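Local coordinates for fatty acid-binding protein TM_1468 (PDB 1MGP), which binds long-chain fatty acids such as palmitate and may take part in lipid transport or fatty acid metabolism, at residues A[118-123]-A[223-228]; A[112-117]-A[141-146]; A[260-265]-A[295-300]; A[188-193]-A[213-218]. All coordinates share one frame; numbering follows the deposited sequence.

Contact 1 (A[118-123]-A[223-228]); sequences SKLSGT and GELIPY. With PLM (palmitic acid), chain B.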
# COMPACT_ATOMS: atom_id res chain seq x y z
N SER A 118 -4.27 -10.03 4.53
CA SER A 118 -3.99 -11.04 5.54
C SER A 118 -3.35 -12.27 4.88
O SER A 118 -2.77 -13.12 5.56
CB SER A 118 -5.28 -11.45 6.24
OG SER A 118 -6.22 -11.96 5.30
N LYS A 119 -3.47 -12.35 3.56
CA LYS A 119 -2.90 -13.46 2.82
C LYS A 119 -1.44 -13.23 2.49
O LYS A 119 -0.73 -14.13 2.04
CB LYS A 119 -3.68 -13.68 1.52
CG LYS A 119 -5.13 -14.08 1.74
CD LYS A 119 -5.85 -14.31 0.42
CE LYS A 119 -7.25 -14.83 0.67
NZ LYS A 119 -7.99 -13.93 1.60
N LEU A 120 -0.97 -12.00 2.72
CA LEU A 120 0.41 -11.64 2.43
C LEU A 120 1.26 -11.43 3.68
O LEU A 120 2.49 -11.45 3.61
CB LEU A 120 0.44 -10.34 1.62
CG LEU A 120 -0.33 -10.30 0.30
CD1 LEU A 120 -0.25 -8.88 -0.27
CD2 LEU A 120 0.27 -11.31 -0.68
N SER A 121 0.60 -11.25 4.81
CA SER A 121 1.32 -10.97 6.05
C SER A 121 0.48 -11.26 7.28
O SER A 121 -0.74 -11.31 7.21
CB SER A 121 1.74 -9.50 6.04
OG SER A 121 2.27 -9.08 7.28
N GLY A 122 1.16 -11.44 8.41
CA GLY A 122 0.46 -11.69 9.65
C GLY A 122 0.13 -10.38 10.34
O GLY A 122 -0.32 -10.37 11.48
N THR A 123 0.36 -9.27 9.64
CA THR A 123 0.09 -7.95 10.20
C THR A 123 -1.36 -7.78 10.66
O THR A 123 -1.61 -7.27 11.76
CB THR A 123 0.44 -6.85 9.18
OG1 THR A 123 1.84 -6.92 8.89
CG2 THR A 123 0.11 -5.47 9.75
N GLY A 223 -6.83 -10.53 -2.41
CA GLY A 223 -5.71 -10.47 -1.49
C GLY A 223 -4.43 -11.20 -1.86
O GLY A 223 -3.50 -11.26 -1.05
N GLU A 224 -4.36 -11.76 -3.06
CA GLU A 224 -3.17 -12.49 -3.49
C GLU A 224 -2.51 -11.85 -4.71
O GLU A 224 -3.19 -11.23 -5.53
CB GLU A 224 -3.52 -13.95 -3.83
CG GLU A 224 -4.11 -14.73 -2.67
CD GLU A 224 -4.32 -16.19 -3.02
OE1 GLU A 224 -5.03 -16.48 -4.01
OE2 GLU A 224 -3.78 -17.06 -2.30
N LEU A 225 -1.20 -12.01 -4.83
CA LEU A 225 -0.45 -11.45 -5.95
C LEU A 225 -0.61 -12.36 -7.17
O LEU A 225 -0.19 -13.52 -7.15
CB LEU A 225 1.03 -11.33 -5.59
CG LEU A 225 1.35 -10.46 -4.37
CD1 LEU A 225 2.86 -10.41 -4.17
CD2 LEU A 225 0.79 -9.05 -4.58
N ILE A 226 -1.20 -11.82 -8.23
CA ILE A 226 -1.43 -12.61 -9.44
C ILE A 226 -0.66 -12.14 -10.67
O ILE A 226 -0.99 -11.12 -11.26
CB ILE A 226 -2.92 -12.62 -9.82
CG1 ILE A 226 -3.78 -13.06 -8.62
CG2 ILE A 226 -3.14 -13.52 -11.03
CD1 ILE A 226 -3.41 -14.42 -8.05
N PRO A 227 0.38 -12.89 -11.06
CA PRO A 227 1.15 -12.51 -12.25
C PRO A 227 0.24 -12.79 -13.43
O PRO A 227 -0.28 -13.91 -13.55
CB PRO A 227 2.34 -13.47 -12.22
CG PRO A 227 2.47 -13.83 -10.77
CD PRO A 227 1.04 -13.99 -10.34
N TYR A 228 0.00 -11.82 -14.30
CA TYR A 228 -0.89 -12.08 -15.42
C TYR A 228 -0.24 -11.86 -16.78
O TYR A 228 -0.86 -12.14 -17.81
CB TYR A 228 -2.16 -11.23 -15.33
CG TYR A 228 -1.95 -9.73 -15.48
CD1 TYR A 228 -1.61 -8.94 -14.38
CD2 TYR A 228 -2.07 -9.11 -16.73
CE1 TYR A 228 -1.40 -7.56 -14.52
CE2 TYR A 228 -1.86 -7.74 -16.88
CZ TYR A 228 -1.53 -6.97 -15.78
OH TYR A 228 -1.33 -5.62 -15.93
C1 PLM B . 5.63 -9.35 6.35
O1 PLM B . 4.70 -9.70 7.10
O2 PLM B . 6.81 -9.74 6.52
C2 PLM B . 5.32 -8.42 5.19
C3 PLM B . 5.12 -9.14 3.86
C4 PLM B . 4.83 -8.13 2.76
C5 PLM B . 4.62 -8.80 1.42
C6 PLM B . 4.59 -7.81 0.28
C7 PLM B . 4.42 -8.50 -1.06
C8 PLM B . 4.64 -7.52 -2.20
C9 PLM B . 3.33 -6.92 -2.68
CA PLM B . 3.56 -5.65 -3.46
CB PLM B . 2.27 -5.10 -4.02
CC PLM B . 2.53 -3.82 -4.79
CD PLM B . 1.24 -3.23 -5.36
CE PLM B . 1.54 -1.93 -6.13
CF PLM B . 0.27 -1.29 -6.70
CG PLM B . -0.35 -0.30 -5.73

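Contact 2 (A[112-117]-A[141-146]); sequences LVLTLS and VDTLLA. With PLM (palmitic acid), chain B.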
# COMPACT_ATOMS: atom_id res chain seq x y z
N LEU A 112 -9.07 3.46 13.70
CA LEU A 112 -9.44 2.67 12.53
C LEU A 112 -8.14 2.24 11.86
O LEU A 112 -7.40 3.08 11.34
CB LEU A 112 -10.29 3.49 11.56
CG LEU A 112 -10.65 2.81 10.24
CD1 LEU A 112 -11.48 1.57 10.50
CD2 LEU A 112 -11.40 3.78 9.34
N VAL A 113 -7.87 0.94 11.89
CA VAL A 113 -6.65 0.39 11.31
C VAL A 113 -6.92 -0.36 10.00
O VAL A 113 -7.78 -1.24 9.95
CB VAL A 113 -5.98 -0.61 12.29
CG1 VAL A 113 -4.64 -1.09 11.72
CG2 VAL A 113 -5.80 0.04 13.66
N LEU A 114 -6.17 -0.02 8.96
CA LEU A 114 -6.30 -0.70 7.67
C LEU A 114 -4.95 -1.36 7.39
O LEU A 114 -3.94 -0.68 7.24
CB LEU A 114 -6.62 0.30 6.55
CG LEU A 114 -8.02 0.93 6.56
CD1 LEU A 114 -8.04 2.07 7.57
CD2 LEU A 114 -8.36 1.47 5.18
N THR A 115 -4.93 -2.69 7.34
CA THR A 115 -3.68 -3.42 7.10
C THR A 115 -3.63 -4.04 5.72
O THR A 115 -4.66 -4.19 5.06
CB THR A 115 -3.49 -4.56 8.11
OG1 THR A 115 -4.37 -5.64 7.78
CG2 THR A 115 -3.79 -4.08 9.53
N LEU A 116 -2.43 -4.40 5.28
CA LEU A 116 -2.28 -5.04 3.98
C LEU A 116 -2.89 -6.43 4.09
O LEU A 116 -3.14 -6.94 5.20
CB LEU A 116 -0.80 -5.18 3.59
CG LEU A 116 -0.02 -6.35 4.21
CD1 LEU A 116 1.24 -6.61 3.39
CD2 LEU A 116 0.32 -6.03 5.66
N SER A 117 -3.14 -7.05 2.94
CA SER A 117 -3.74 -8.37 2.84
C SER A 117 -3.29 -9.39 3.90
O SER A 117 -2.09 -9.59 4.12
CB SER A 117 -3.45 -8.96 1.45
OG SER A 117 -4.12 -10.20 1.29
N VAL A 141 -9.35 -3.39 9.57
CA VAL A 141 -9.85 -3.76 8.26
C VAL A 141 -8.79 -4.47 7.45
O VAL A 141 -7.69 -3.94 7.25
CB VAL A 141 -10.29 -2.51 7.46
CG1 VAL A 141 -10.83 -2.93 6.09
CG2 VAL A 141 -11.34 -1.73 8.25
N ASP A 142 -9.10 -5.68 7.00
CA ASP A 142 -8.18 -6.45 6.16
C ASP A 142 -8.47 -5.93 4.76
O ASP A 142 -9.45 -6.34 4.13
CB ASP A 142 -8.49 -7.94 6.27
CG ASP A 142 -7.64 -8.79 5.34
OD1 ASP A 142 -6.69 -8.25 4.73
OD2 ASP A 142 -7.92 -10.00 5.21
N THR A 143 -7.63 -5.02 4.27
CA THR A 143 -7.86 -4.45 2.95
C THR A 143 -7.71 -5.43 1.80
O THR A 143 -8.23 -5.19 0.71
CB THR A 143 -6.90 -3.28 2.67
OG1 THR A 143 -5.56 -3.78 2.52
CG2 THR A 143 -6.94 -2.27 3.82
N LEU A 144 -7.00 -6.53 2.05
CA LEU A 144 -6.74 -7.53 1.02
C LEU A 144 -5.98 -6.86 -0.13
O LEU A 144 -6.06 -7.27 -1.28
CB LEU A 144 -8.05 -8.13 0.50
CG LEU A 144 -8.77 -9.01 1.54
CD1 LEU A 144 -10.06 -9.57 0.95
CD2 LEU A 144 -7.85 -10.14 1.97
N LEU A 145 -5.23 -5.81 0.22
CA LEU A 145 -4.44 -5.07 -0.76
C LEU A 145 -3.04 -4.83 -0.22
O LEU A 145 -2.69 -5.34 0.85
CB LEU A 145 -5.11 -3.73 -1.06
CG LEU A 145 -6.41 -3.81 -1.85
CD1 LEU A 145 -7.08 -2.44 -1.88
CD2 LEU A 145 -6.12 -4.31 -3.26
N ALA A 146 -2.25 -4.06 -0.95
CA ALA A 146 -0.88 -3.76 -0.54
C ALA A 146 -0.38 -2.49 -1.25
O ALA A 146 -0.94 -2.07 -2.26
CB ALA A 146 0.04 -4.94 -0.85
C1 PLM B . 5.63 -9.35 6.35
O1 PLM B . 4.70 -9.70 7.10
O2 PLM B . 6.81 -9.74 6.52
C2 PLM B . 5.32 -8.42 5.19
C3 PLM B . 5.12 -9.14 3.86
C4 PLM B . 4.83 -8.13 2.76
C5 PLM B . 4.62 -8.80 1.42
C6 PLM B . 4.59 -7.81 0.28
C7 PLM B . 4.42 -8.50 -1.06
C8 PLM B . 4.64 -7.52 -2.20
C9 PLM B . 3.33 -6.92 -2.68
CA PLM B . 3.56 -5.65 -3.46
CB PLM B . 2.27 -5.10 -4.02
CC PLM B . 2.53 -3.82 -4.79
CD PLM B . 1.24 -3.23 -5.36
CE PLM B . 1.54 -1.93 -6.13
CF PLM B . 0.27 -1.29 -6.70
CG PLM B . -0.35 -0.30 -5.73

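Contact 3 (A[260-265]-A[295-300]); sequences VHADNE and THVGPG. With PLM (palmitic acid), chain B.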
# COMPACT_ATOMS: atom_id res chain seq x y z
N VAL A 260 2.98 4.46 -7.60
CA VAL A 260 4.06 4.03 -6.72
C VAL A 260 5.24 3.55 -7.53
O VAL A 260 5.09 3.12 -8.68
CB VAL A 260 3.59 2.92 -5.73
CG1 VAL A 260 2.50 3.48 -4.81
CG2 VAL A 260 3.06 1.71 -6.49
N HIS A 261 6.42 3.62 -6.93
CA HIS A 261 7.64 3.19 -7.59
C HIS A 261 8.69 2.82 -6.55
O HIS A 261 8.67 3.32 -5.43
CB HIS A 261 8.18 4.33 -8.47
CG HIS A 261 8.70 5.50 -7.70
ND1 HIS A 261 10.02 5.61 -7.32
CD2 HIS A 261 8.08 6.59 -7.19
CE1 HIS A 261 10.19 6.72 -6.62
NE2 HIS A 261 9.02 7.33 -6.53
N ALA A 262 9.59 1.91 -6.94
CA ALA A 262 10.67 1.50 -6.06
C ALA A 262 11.94 2.05 -6.70
O ALA A 262 12.61 1.37 -7.48
CB ALA A 262 10.74 -0.03 -5.97
N ASP A 263 12.24 3.31 -6.39
CA ASP A 263 13.40 4.01 -6.91
C ASP A 263 13.36 4.11 -8.43
O ASP A 263 14.34 3.81 -9.11
CB ASP A 263 14.69 3.31 -6.46
CG ASP A 263 15.93 4.16 -6.68
OD1 ASP A 263 15.79 5.40 -6.76
OD2 ASP A 263 17.04 3.60 -6.75
N ASN A 264 12.22 4.52 -8.96
CA ASN A 264 12.04 4.69 -10.40
C ASN A 264 10.94 5.72 -10.60
O ASN A 264 9.86 5.41 -11.12
CB ASN A 264 11.65 3.37 -11.06
CG ASN A 264 11.63 3.47 -12.58
OD1 ASN A 264 11.77 4.56 -13.13
ND2 ASN A 264 11.46 2.33 -13.25
N GLU A 265 11.21 6.95 -10.19
CA GLU A 265 10.22 8.02 -10.29
C GLU A 265 9.82 8.33 -11.73
O GLU A 265 8.65 8.52 -12.02
CB GLU A 265 10.74 9.28 -9.61
CG GLU A 265 9.73 10.41 -9.56
CD GLU A 265 10.18 11.57 -8.71
OE1 GLU A 265 11.23 12.17 -9.03
OE2 GLU A 265 9.49 11.88 -7.71
N THR A 295 11.57 -4.47 -0.70
CA THR A 295 12.31 -5.71 -0.45
C THR A 295 11.67 -6.85 -1.23
O THR A 295 12.37 -7.72 -1.76
CB THR A 295 12.33 -6.07 1.05
OG1 THR A 295 13.07 -5.07 1.77
CG2 THR A 295 12.97 -7.43 1.28
N HIS A 296 10.35 -6.84 -1.32
CA HIS A 296 9.64 -7.89 -2.04
C HIS A 296 9.55 -7.70 -3.55
O HIS A 296 9.72 -8.66 -4.30
CB HIS A 296 8.23 -8.06 -1.45
CG HIS A 296 8.21 -8.78 -0.14
ND1 HIS A 296 8.13 -10.16 -0.05
CD2 HIS A 296 8.33 -8.33 1.13
CE1 HIS A 296 8.19 -10.52 1.22
NE2 HIS A 296 8.32 -9.43 1.95
N VAL A 297 9.29 -6.47 -4.00
CA VAL A 297 9.16 -6.25 -5.45
C VAL A 297 10.47 -5.97 -6.17
O VAL A 297 10.60 -6.26 -7.36
CB VAL A 297 8.16 -5.11 -5.76
CG1 VAL A 297 6.80 -5.45 -5.17
CG2 VAL A 297 8.66 -3.78 -5.21
N GLY A 298 11.44 -5.40 -5.46
CA GLY A 298 12.72 -5.10 -6.06
C GLY A 298 12.79 -3.72 -6.69
O GLY A 298 11.77 -3.19 -7.12
N PRO A 299 13.98 -3.10 -6.72
CA PRO A 299 14.12 -1.76 -7.32
C PRO A 299 13.65 -1.79 -8.78
O PRO A 299 13.72 -2.82 -9.44
CB PRO A 299 15.62 -1.50 -7.21
CG PRO A 299 15.98 -2.21 -5.93
CD PRO A 299 15.23 -3.52 -6.07
N GLY A 300 13.15 -0.65 -9.26
CA GLY A 300 12.69 -0.59 -10.64
C GLY A 300 11.19 -0.77 -10.80
O GLY A 300 10.61 -0.38 -11.82
C1 PLM B . 5.63 -9.35 6.35
O1 PLM B . 4.70 -9.70 7.10
O2 PLM B . 6.81 -9.74 6.52
C2 PLM B . 5.32 -8.42 5.19
C3 PLM B . 5.12 -9.14 3.86
C4 PLM B . 4.83 -8.13 2.76
C5 PLM B . 4.62 -8.80 1.42
C6 PLM B . 4.59 -7.81 0.28
C7 PLM B . 4.42 -8.50 -1.06
C8 PLM B . 4.64 -7.52 -2.20
C9 PLM B . 3.33 -6.92 -2.68
CA PLM B . 3.56 -5.65 -3.46
CB PLM B . 2.27 -5.10 -4.02
CC PLM B . 2.53 -3.82 -4.79
CD PLM B . 1.24 -3.23 -5.36
CE PLM B . 1.54 -1.93 -6.13
CF PLM B . 0.27 -1.29 -6.70
CG PLM B . -0.35 -0.30 -5.73

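Contact 4 (A[188-193]-A[213-218]); sequences YVSNFD and KIRVCL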
# COMPACT_ATOMS: atom_id res chain seq x y z
N TYR A 188 4.11 -3.71 -12.14
CA TYR A 188 5.04 -4.60 -12.82
C TYR A 188 6.41 -4.47 -12.17
O TYR A 188 6.76 -3.41 -11.64
CB TYR A 188 5.11 -4.30 -14.32
CG TYR A 188 5.78 -2.99 -14.70
CD1 TYR A 188 7.16 -2.88 -14.75
CD2 TYR A 188 5.01 -1.88 -15.04
CE1 TYR A 188 7.78 -1.69 -15.14
CE2 TYR A 188 5.61 -0.69 -15.43
CZ TYR A 188 6.99 -0.60 -15.48
OH TYR A 188 7.57 0.58 -15.88
N VAL A 189 7.18 -5.55 -12.21
CA VAL A 189 8.51 -5.55 -11.62
C VAL A 189 9.55 -5.76 -12.72
O VAL A 189 9.22 -6.25 -13.80
CB VAL A 189 8.64 -6.67 -10.56
CG1 VAL A 189 7.63 -6.46 -9.44
CG2 VAL A 189 8.42 -8.03 -11.22
N SER A 190 10.79 -5.38 -12.43
CA SER A 190 11.89 -5.51 -13.38
C SER A 190 12.63 -6.82 -13.18
O SER A 190 13.15 -7.39 -14.14
CB SER A 190 12.89 -4.37 -13.19
OG SER A 190 12.28 -3.11 -13.46
N ASN A 191 12.70 -7.29 -11.94
CA ASN A 191 13.39 -8.53 -11.63
C ASN A 191 12.52 -9.41 -10.73
O ASN A 191 12.53 -9.26 -9.51
CB ASN A 191 14.72 -8.24 -10.93
CG ASN A 191 15.54 -9.49 -10.72
OD1 ASN A 191 15.03 -10.61 -10.80
ND2 ASN A 191 16.83 -9.31 -10.45
N PHE A 192 11.80 -10.34 -11.36
CA PHE A 192 10.91 -11.25 -10.66
C PHE A 192 11.54 -12.06 -9.52
O PHE A 192 10.82 -12.56 -8.66
CB PHE A 192 10.28 -12.20 -11.68
CG PHE A 192 9.01 -12.86 -11.20
CD1 PHE A 192 7.89 -12.10 -10.91
CD2 PHE A 192 8.94 -14.25 -11.06
CE1 PHE A 192 6.70 -12.70 -10.49
CE2 PHE A 192 7.76 -14.86 -10.64
CZ PHE A 192 6.63 -14.09 -10.36
N ASP A 193 12.86 -12.19 -9.51
CA ASP A 193 13.51 -12.97 -8.46
C ASP A 193 13.27 -12.43 -7.06
O ASP A 193 13.30 -13.19 -6.09
CB ASP A 193 15.02 -13.07 -8.71
CG ASP A 193 15.35 -13.92 -9.92
OD1 ASP A 193 14.59 -14.87 -10.20
OD2 ASP A 193 16.38 -13.64 -10.57
N LYS A 213 15.42 -7.47 -20.29
CA LYS A 213 14.38 -6.45 -20.44
C LYS A 213 12.96 -6.95 -20.20
O LYS A 213 11.99 -6.24 -20.49
CB LYS A 213 14.49 -5.78 -21.82
CG LYS A 213 15.92 -5.51 -22.30
CD LYS A 213 16.78 -4.80 -21.25
CE LYS A 213 16.38 -3.34 -21.07
NZ LYS A 213 16.67 -2.55 -22.28
N ILE A 214 12.82 -8.15 -19.65
CA ILE A 214 11.50 -8.70 -19.39
C ILE A 214 10.86 -8.00 -18.18
O ILE A 214 11.55 -7.62 -17.23
CB ILE A 214 11.55 -10.22 -19.10
CG1 ILE A 214 10.13 -10.79 -19.00
CG2 ILE A 214 12.29 -10.48 -17.79
CD1 ILE A 214 9.35 -10.70 -20.30
N ARG A 215 9.55 -7.80 -18.24
CA ARG A 215 8.82 -7.17 -17.16
C ARG A 215 7.59 -8.02 -16.86
O ARG A 215 6.82 -8.35 -17.76
CB ARG A 215 8.39 -5.74 -17.54
CG ARG A 215 9.56 -4.81 -17.85
CD ARG A 215 10.60 -4.85 -16.73
NE ARG A 215 11.93 -4.46 -17.20
CZ ARG A 215 12.24 -3.23 -17.59
NH1 ARG A 215 11.32 -2.28 -17.57
NH2 ARG A 215 13.47 -2.95 -18.00
N VAL A 216 7.42 -8.37 -15.59
CA VAL A 216 6.28 -9.18 -15.17
C VAL A 216 5.22 -8.27 -14.57
O VAL A 216 5.49 -7.51 -13.63
CB VAL A 216 6.70 -10.24 -14.13
CG1 VAL A 216 5.50 -11.08 -13.72
CG2 VAL A 216 7.79 -11.13 -14.71
N CYS A 217 4.01 -8.35 -15.12
CA CYS A 217 2.89 -7.54 -14.66
C CYS A 217 2.01 -8.34 -13.72
O CYS A 217 1.66 -9.49 -14.00
CB CYS A 217 2.05 -7.08 -15.85
SG CYS A 217 3.03 -6.25 -17.11
N LEU A 218 1.63 -7.73 -12.60
CA LEU A 218 0.79 -8.40 -11.63
C LEU A 218 -0.32 -7.49 -11.13
O LEU A 218 -0.31 -6.29 -11.35
CB LEU A 218 1.60 -8.84 -10.41
CG LEU A 218 2.83 -9.74 -10.57
CD1 LEU A 218 4.08 -8.89 -10.80
CD2 LEU A 218 2.99 -10.56 -9.31
O HOH W 1 14.21 -7.12 -16.47

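Contact 1 (A[118-123]-A[223-228])
Three groups grip Ser121 OG, at the end of the loop that packs through Lys119 and Leu120 on Gly223 and Leu225. The hydroxyl donates to O1 of the palmitate carboxylate at 2.5 Å and accepts from Thr123 OG1 at 2.7 Å and from Thr123 N. The bond to Thr123 N makes an ST turn just where helix 123-133 begins. Chi1 of 171° turns OG away from the backbone N and alongside the carbonyl carbon; a small serine suits a spot where one oxygen must serve both the turn and the ligand. Thr88 OG1 is also hydrogen-bonded to palmitate. This loop follows strand 110-115 of one sheet, whereas Gly223 leads into strand 224-232 of the other, so the contact joins the two alpha/beta domains beside the fatty acid. Gly223 O takes a hydrogen bond from Ser117 OG and is flanked by Lys119 CB and, at 3.6 Å, by Leu120 CG. Gly223 has positive phi (75°), and a CB on it would press tightly on Lys119 CD; both suit a glycine. Deeper in, Leu120 and Leu225 cross at about a right angle, CD2 of Leu120 lying 3.9 Å from CG of Leu225, and Leu225 CD2 reaches palmitate C9 at 3.8 Å.

Contact 2 (A[112-117]-A[141-146])
The carboxylate of Asp142 is the flat side-chain group of this contact: its OD1 lies 3.5 Å from Ser117 CA across the segments, and Leu144 N meets the same oxygen from above the carboxylate plane, forming an Asx turn. Ser118 OG is hydrogen-bonded to OD2. Before the turn the two strands pair in parallel: Val141 N donates to Val113 O at 2.7 Å and Thr115 N to Val141 O at 3.0 Å, both nearly along the C=O axis. Leu114 and Val141 share one face of the sheet, Thr115 and Asp142 the other. This is the crossover pair of a beta-alpha-beta unit whose helix is 123-133.

Thr115 O receives two donors from Thr143, its N at 3.2 Å and its OG1 at 2.7 Å, the latter tilted 28° from the carbonyl plane. OG1 sits between the backbone N and carbonyl carbon (chi1 69°), from where it also accepts from Leu145 N in an ST turn. A valine here would probably deprive Thr115 O of one donor and Leu145 N of its acceptor, freeing the turn to shift. Ser117 N closes the series on Leu145 O at 2.7 Å. Nearby, Leu116 CD1 and Ala146 CB each come 3.9 Å from palmitate, at C4 and CB respectively. The chemistry therefore divides: backbone polar atoms are paired across the two segments and in the Asx and ST turns, while the nearest approaches to the lipid are made by carbon.

Contact 3 (A[260-265]-A[295-300])
Ala262 and Gly300 meet where two segments leave regular structure, one after strand 254-261 and the other after helix 291-297. Gly300 N donates to Ala262 O at 2.7 Å in the carbonyl plane, nearly straight (N-H...O 164°), and Pro299 CA makes a CA-H...O contact with the same oxygen. Gly298 and Gly300 both have positive phi; at their backbone angles a CB would jam against the preceding carbonyl O, so both places call for glycine. Ala262 has just a methyl to fit under this bend, its CB 3.5 Å from Gly298 O.

This bend carries the chain from helix 291-297 into strand 302-308, which pairs with strand 254-261 in the mixed sheet. Asn264 is the N-cap of helix 265-275: OD1 accepts from Gly267 N, while its CG, anti to the backbone N (chi1 -172°), brings ND2 across to donate to Gly300 O at 3.2 Å, close to the amide plane. Both ends of the amide are used, which fixes its rotation. The cap is steadied by His261, whose ND1 accepts from Asn264 N at 3.0 Å.

On the ligand side, palmitate C5 lies 3.7 Å above the centre of the His296 ring, and His296 NE2 is hydrogen-bonded to Thr88 OG1, itself hydrogen-bonded to palmitate. Val297 CG1 touches palmitate CA at 3.7 Å and Val260 CG2 palmitate CE at 4.0 Å, branched groups suited to an apolar tail.

Contact 4 (A[188-193]-A[213-218])
Backbone bonds tie Val189 to Val216 in an antiparallel hydrogen-bonded pair: Val189 N donates to Val216 O at 3.0 Å, and the return bond from Val216 N to Val189 O is weak at 3.3 Å. Tyr188 and Cys217 form the next, non-hydrogen-bonded pair. Farther on the strands part, and a water donates to both Ser190 O and Ile214 O.

Apolar packing occupies the Val189 and Val216 face. These valines, compact and branched as suits a buried strand face, lie side by side, Val189 CG2 4.0 Å from Val216 CB. Phe192 brings CE1 to Val216 CG1 at 3.8 Å; its CG, anti to the backbone N (chi1 -160°), sets the ring obliquely against Val216, and Leu218 CD2 comes to the ring's edge.

Among the polar groups, Arg215 CD rests 3.6 Å from Ser190 CA, and Ser190 OG lies over one face of the guanidinium. Arg215 NH1 forms a salt bridge with Asp234 OD2, and Tyr188 OH a hydrogen bond with OD1. At Arg215 a leucine would probably cost Asp234 this salt bridge and uncover Ser190.

Helix 234-246 covers the Tyr188 and Cys217 face, Leu195 of helix 193-198 meets Val189 and Leu218, and strands 302-308 and 224-232 flank the pair.

Contacts 1, 2 and 3 all touch palmitate: contact 1 holds the carboxylate and also touches mid-chain, while contacts 2 and 3 line the chain from near the head to the tail. Contacts 1 and 2 are knit together, their centres 11 Å apart, with Ser121 CB 3.8 Å from Leu116 CD2. Contact 3 approaches contact 1 no nearer than about 6 Å between nearest atoms, and contact 2 about 7 Å, the lipid reaching each of them. Contact 4 backs the pocket, the Val189 side chain about 7 Å from palmitate: Val189 CG1 packs 3.6 Å from Val297 O of contact 3, and Cys217 O probably accepts from Tyr228 N of contact 1 at 2.9 Å in the shared sheet.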